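Local coordinates for protein inorganic pyrophosphatase (Ehrlichia chaffeensis, PDB 3LO0) that probably catalyses the magnesium-dependent hydrolysis of inorganic pyrophosphate to two phosphate ions, working as a homohexamer, at residues Y73-P81 with V91-V101. Residues are numbered along the deposited sequence; the frame is centred on the assembly and turned at random.
Sequences YPCNYGFIP and VDVLVASRFPV. With SO4 (sulfate ion), chain B.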
loop_
_atom_site.group_PDB
_atom_site.type_symbol
_atom_site.label_atom_id
_atom_site.label_comp_id
_atom_site.label_asym_id
_atom_site.label_seq_id
_atom_site.Cartn_x
_atom_site.Cartn_y
_atom_site.Cartn_z
ATOM N N TYR A 73 13.643 2.460 -7.157
ATOM C CA TYR A 73 14.401 3.682 -6.965
ATOM C C TYR A 73 14.625 3.963 -5.496
ATOM O O TYR A 73 13.664 3.932 -4.723
ATOM C CB TYR A 73 13.690 4.858 -7.666
ATOM C CG TYR A 73 14.038 4.887 -9.124
ATOM C CD1 TYR A 73 13.429 4.018 -10.006
ATOM C CD2 TYR A 73 15.019 5.738 -9.611
ATOM C CE1 TYR A 73 13.748 3.999 -11.343
ATOM C CE2 TYR A 73 15.358 5.731 -10.976
ATOM C CZ TYR A 73 14.728 4.834 -11.826
ATOM O OH TYR A 73 15.017 4.794 -13.187
ATOM N N PRO A 74 15.891 4.198 -5.088
ATOM C CA PRO A 74 16.200 4.336 -3.671
ATOM C C PRO A 74 15.798 5.693 -3.081
ATOM O O PRO A 74 15.826 5.848 -1.875
ATOM C CB PRO A 74 17.728 4.189 -3.619
ATOM C CG PRO A 74 18.182 4.567 -4.957
ATOM C CD PRO A 74 17.100 4.313 -5.920
ATOM N N CYS A 75 15.512 6.671 -3.935
ATOM C CA CYS A 75 15.021 7.975 -3.502
ATOM C C CYS A 75 13.998 8.446 -4.531
ATOM O O CYS A 75 13.884 7.855 -5.612
ATOM C CB CYS A 75 16.150 9.007 -3.453
ATOM S SG CYS A 75 17.690 8.663 -2.570
ATOM N N ASN A 76 13.224 9.485 -4.206
ATOM C CA ASN A 76 12.390 10.104 -5.228
ATOM C C ASN A 76 13.305 10.568 -6.337
ATOM O O ASN A 76 14.418 11.057 -6.089
ATOM C CB ASN A 76 11.563 11.262 -4.652
ATOM C CG ASN A 76 10.674 10.823 -3.510
ATOM O OD1 ASN A 76 9.717 10.063 -3.705
ATOM N ND2 ASN A 76 10.958 11.312 -2.314
ATOM N N TYR A 77 12.900 10.330 -7.570
ATOM C CA TYR A 77 13.743 10.591 -8.685
ATOM C C TYR A 77 13.043 11.468 -9.689
ATOM O O TYR A 77 11.899 11.220 -10.041
ATOM C CB TYR A 77 14.150 9.271 -9.331
ATOM C CG TYR A 77 15.051 9.405 -10.530
ATOM C CD1 TYR A 77 16.403 9.600 -10.366
ATOM C CD2 TYR A 77 14.555 9.319 -11.830
ATOM C CE1 TYR A 77 17.253 9.679 -11.433
ATOM C CE2 TYR A 77 15.414 9.443 -12.930
ATOM C CZ TYR A 77 16.771 9.624 -12.704
ATOM O OH TYR A 77 17.673 9.740 -13.710
ATOM N N GLY A 78 13.719 12.499 -10.175
ATOM C CA GLY A 78 13.093 13.384 -11.162
ATOM C C GLY A 78 14.119 14.305 -11.770
ATOM O O GLY A 78 15.308 13.974 -11.781
ATOM N N PHE A 79 13.694 15.482 -12.185
ATOM C CA PHE A 79 14.574 16.387 -12.950
ATOM C C PHE A 79 14.368 17.841 -12.601
ATOM O O PHE A 79 13.329 18.229 -12.030
ATOM C CB PHE A 79 14.343 16.191 -14.477
ATOM C CG PHE A 79 12.962 16.599 -14.956
ATOM C CD1 PHE A 79 11.893 15.726 -14.878
ATOM C CD2 PHE A 79 12.739 17.859 -15.473
ATOM C CE1 PHE A 79 10.652 16.087 -15.336
ATOM C CE2 PHE A 79 11.479 18.239 -15.924
ATOM C CZ PHE A 79 10.441 17.372 -15.854
ATOM N N ILE A 80 15.359 18.667 -12.951
ATOM C CA ILE A 80 15.221 20.111 -12.750
ATOM C C ILE A 80 14.709 20.726 -14.055
ATOM O O ILE A 80 15.369 20.625 -15.076
ATOM C CB ILE A 80 16.531 20.800 -12.384
ATOM C CG1 ILE A 80 17.266 20.031 -11.287
ATOM C CG2 ILE A 80 16.305 22.310 -12.036
ATOM C CD1 ILE A 80 18.612 20.645 -10.919
ATOM N N PRO A 81 13.518 21.337 -14.008
ATOM C CA PRO A 81 12.910 21.877 -15.211
ATOM C C PRO A 81 13.765 22.978 -15.810
ATOM O O PRO A 81 14.388 23.754 -15.076
ATOM C CB PRO A 81 11.547 22.420 -14.739
ATOM C CG PRO A 81 11.572 22.430 -13.282
ATOM C CD PRO A 81 12.671 21.512 -12.822
ATOM N N VAL A 91 18.853 17.995 -16.002
ATOM C CA VAL A 91 19.631 17.425 -14.912
ATOM C C VAL A 91 18.746 16.503 -14.052
ATOM O O VAL A 91 17.664 16.900 -13.630
ATOM C CB VAL A 91 20.216 18.558 -14.007
ATOM C CG1 VAL A 91 20.976 17.980 -12.819
ATOM C CG2 VAL A 91 21.095 19.503 -14.821
ATOM N N ASP A 92 19.202 15.280 -13.802
ATOM C CA ASP A 92 18.441 14.343 -12.970
ATOM C C ASP A 92 18.859 14.465 -11.514
ATOM O O ASP A 92 20.058 14.628 -11.182
ATOM C CB ASP A 92 18.689 12.900 -13.418
ATOM C CG ASP A 92 18.225 12.645 -14.835
ATOM O OD1 ASP A 92 17.152 13.182 -15.214
ATOM O OD2 ASP A 92 18.946 11.913 -15.557
ATOM N N VAL A 93 17.867 14.291 -10.652
ATOM C CA VAL A 93 18.019 14.498 -9.243
ATOM C C VAL A 93 17.348 13.364 -8.448
ATOM O O VAL A 93 16.170 13.030 -8.671
ATOM C CB VAL A 93 17.408 15.851 -8.813
ATOM C CG1 VAL A 93 17.682 16.129 -7.328
ATOM C CG2 VAL A 93 17.908 16.955 -9.683
ATOM N N LEU A 94 18.100 12.829 -7.490
ATOM C CA LEU A 94 17.553 12.010 -6.418
ATOM C C LEU A 94 17.222 12.889 -5.228
ATOM O O LEU A 94 18.099 13.576 -4.715
ATOM C CB LEU A 94 18.579 10.974 -5.964
ATOM C CG LEU A 94 18.967 10.005 -7.077
ATOM C CD1 LEU A 94 20.436 9.619 -6.969
ATOM C CD2 LEU A 94 18.030 8.770 -7.023
ATOM N N VAL A 95 15.984 12.852 -4.760
ATOM C CA VAL A 95 15.617 13.590 -3.571
ATOM C C VAL A 95 15.316 12.612 -2.453
ATOM O O VAL A 95 14.345 11.896 -2.516
ATOM C CB VAL A 95 14.419 14.509 -3.781
ATOM C CG1 VAL A 95 14.206 15.420 -2.540
ATOM C CG2 VAL A 95 14.602 15.368 -5.080
ATOM N N ALA A 96 16.166 12.572 -1.445
ATOM C CA ALA A 96 15.909 11.728 -0.281
ATOM C C ALA A 96 14.736 12.310 0.481
ATOM O O ALA A 96 14.580 13.520 0.569
ATOM C CB ALA A 96 17.166 11.664 0.598
ATOM N N SER A 97 13.843 11.460 0.998
ATOM C CA SER A 97 12.746 11.969 1.758
ATOM C C SER A 97 12.231 10.927 2.775
ATOM O O SER A 97 12.607 9.768 2.715
ATOM C CB SER A 97 11.640 12.456 0.825
ATOM O OG SER A 97 10.959 11.386 0.241
ATOM N N ARG A 98 11.413 11.363 3.719
ATOM C CA ARG A 98 10.908 10.460 4.769
ATOM C C ARG A 98 9.741 9.634 4.230
ATOM O O ARG A 98 9.415 8.560 4.771
ATOM C CB ARG A 98 10.422 11.267 5.993
ATOM C CG ARG A 98 11.461 12.030 6.800
ATOM C CD ARG A 98 10.883 12.547 8.186
ATOM N NE ARG A 98 10.062 13.772 8.111
ATOM C CZ ARG A 98 8.761 13.878 8.408
ATOM N NH1 ARG A 98 8.033 12.840 8.812
ATOM N NH2 ARG A 98 8.159 15.052 8.311
ATOM N N PHE A 99 9.072 10.165 3.202
ATOM C CA PHE A 99 7.898 9.518 2.583
ATOM C C PHE A 99 7.971 9.701 1.063
ATOM O O PHE A 99 8.517 10.705 0.593
ATOM C CB PHE A 99 6.609 10.158 3.086
ATOM C CG PHE A 99 6.391 9.950 4.557
ATOM C CD1 PHE A 99 5.989 8.707 5.029
ATOM C CD2 PHE A 99 6.648 10.959 5.462
ATOM C CE1 PHE A 99 5.802 8.487 6.399
ATOM C CE2 PHE A 99 6.458 10.747 6.843
ATOM C CZ PHE A 99 6.044 9.517 7.296
ATOM N N PRO A 100 7.395 8.769 0.300
ATOM C CA PRO A 100 7.396 8.963 -1.169
ATOM C C PRO A 100 6.652 10.223 -1.573
ATOM O O PRO A 100 5.675 10.586 -0.941
ATOM C CB PRO A 100 6.642 7.725 -1.702
ATOM C CG PRO A 100 6.726 6.708 -0.611
ATOM C CD PRO A 100 6.817 7.470 0.691
ATOM N N VAL A 101 7.142 10.894 -2.614
ATOM C CA VAL A 101 6.473 12.047 -3.196
ATOM C C VAL A 101 5.906 11.628 -4.540
ATOM O O VAL A 101 6.562 10.925 -5.309
ATOM C CB VAL A 101 7.468 13.195 -3.383
ATOM C CG1 VAL A 101 6.835 14.365 -4.116
ATOM C CG2 VAL A 101 8.075 13.585 -2.031
HETATM S S SO4 B . 17.439 8.252 -17.077
HETATM O O1 SO4 B . 16.880 8.968 -15.924
HETATM O O2 SO4 B . 17.556 6.802 -16.834
HETATM O O3 SO4 B . 16.548 8.491 -18.234
HETATM O O4 SO4 B . 18.810 8.719 -17.347
HETATM O O HOH W 1 15.409 8.473 0.393
#
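Asn76 reaches across from strand 76-79 to the chain that continues beyond strand 92-95, its side-chain amide bonding through the oxygen to Val101 and, weakly, through the nitrogen to Ser97. Asn76 OD1 accepts the backbone N of Val101 at 2.9 Å in a nearly straight bond (177° at the hydrogen), although the donor stands above the carbonyl plane; Gln45 N is a second donor to the same oxygen. Asn76 ND2 lies 2.6 Å from Ser97 OG, a weak bond by its angle, and that hydroxyl in turn donates to Phe99 O. Between the strands, paired bonds join Gly78 and Val93, with Gly78 N to Val93 O at 2.9 Å. Tyr77 and Leu94 form a non-hydrogen-bonded pair, and Leu94 CD2 meets Tyr77 CD1 at the ring edge, 3.8 Å away. With CG anti to the backbone N (chi1 -180°), the Tyr77 ring runs obliquely past the Asp92 side chain, ring and carboxylate planes 43° apart. Tyr77 OH comes 3.1 Å from Asp92 OD2 and donates to sulfate O1, in the ring plane, at a doubtfully short 2.5 Å; Lys126 also bonds this hydroxyl. The antiparallel pair lies between strands 37-41 and 124-131 in the beta-barrel core of the family I pyrophosphatase fold, where Tyr77, predicted to bind substrate, and Asp92, predicted to bind magnesium, flank a sulfate, probably from the crystallisation liquor, consistent with a phosphate site.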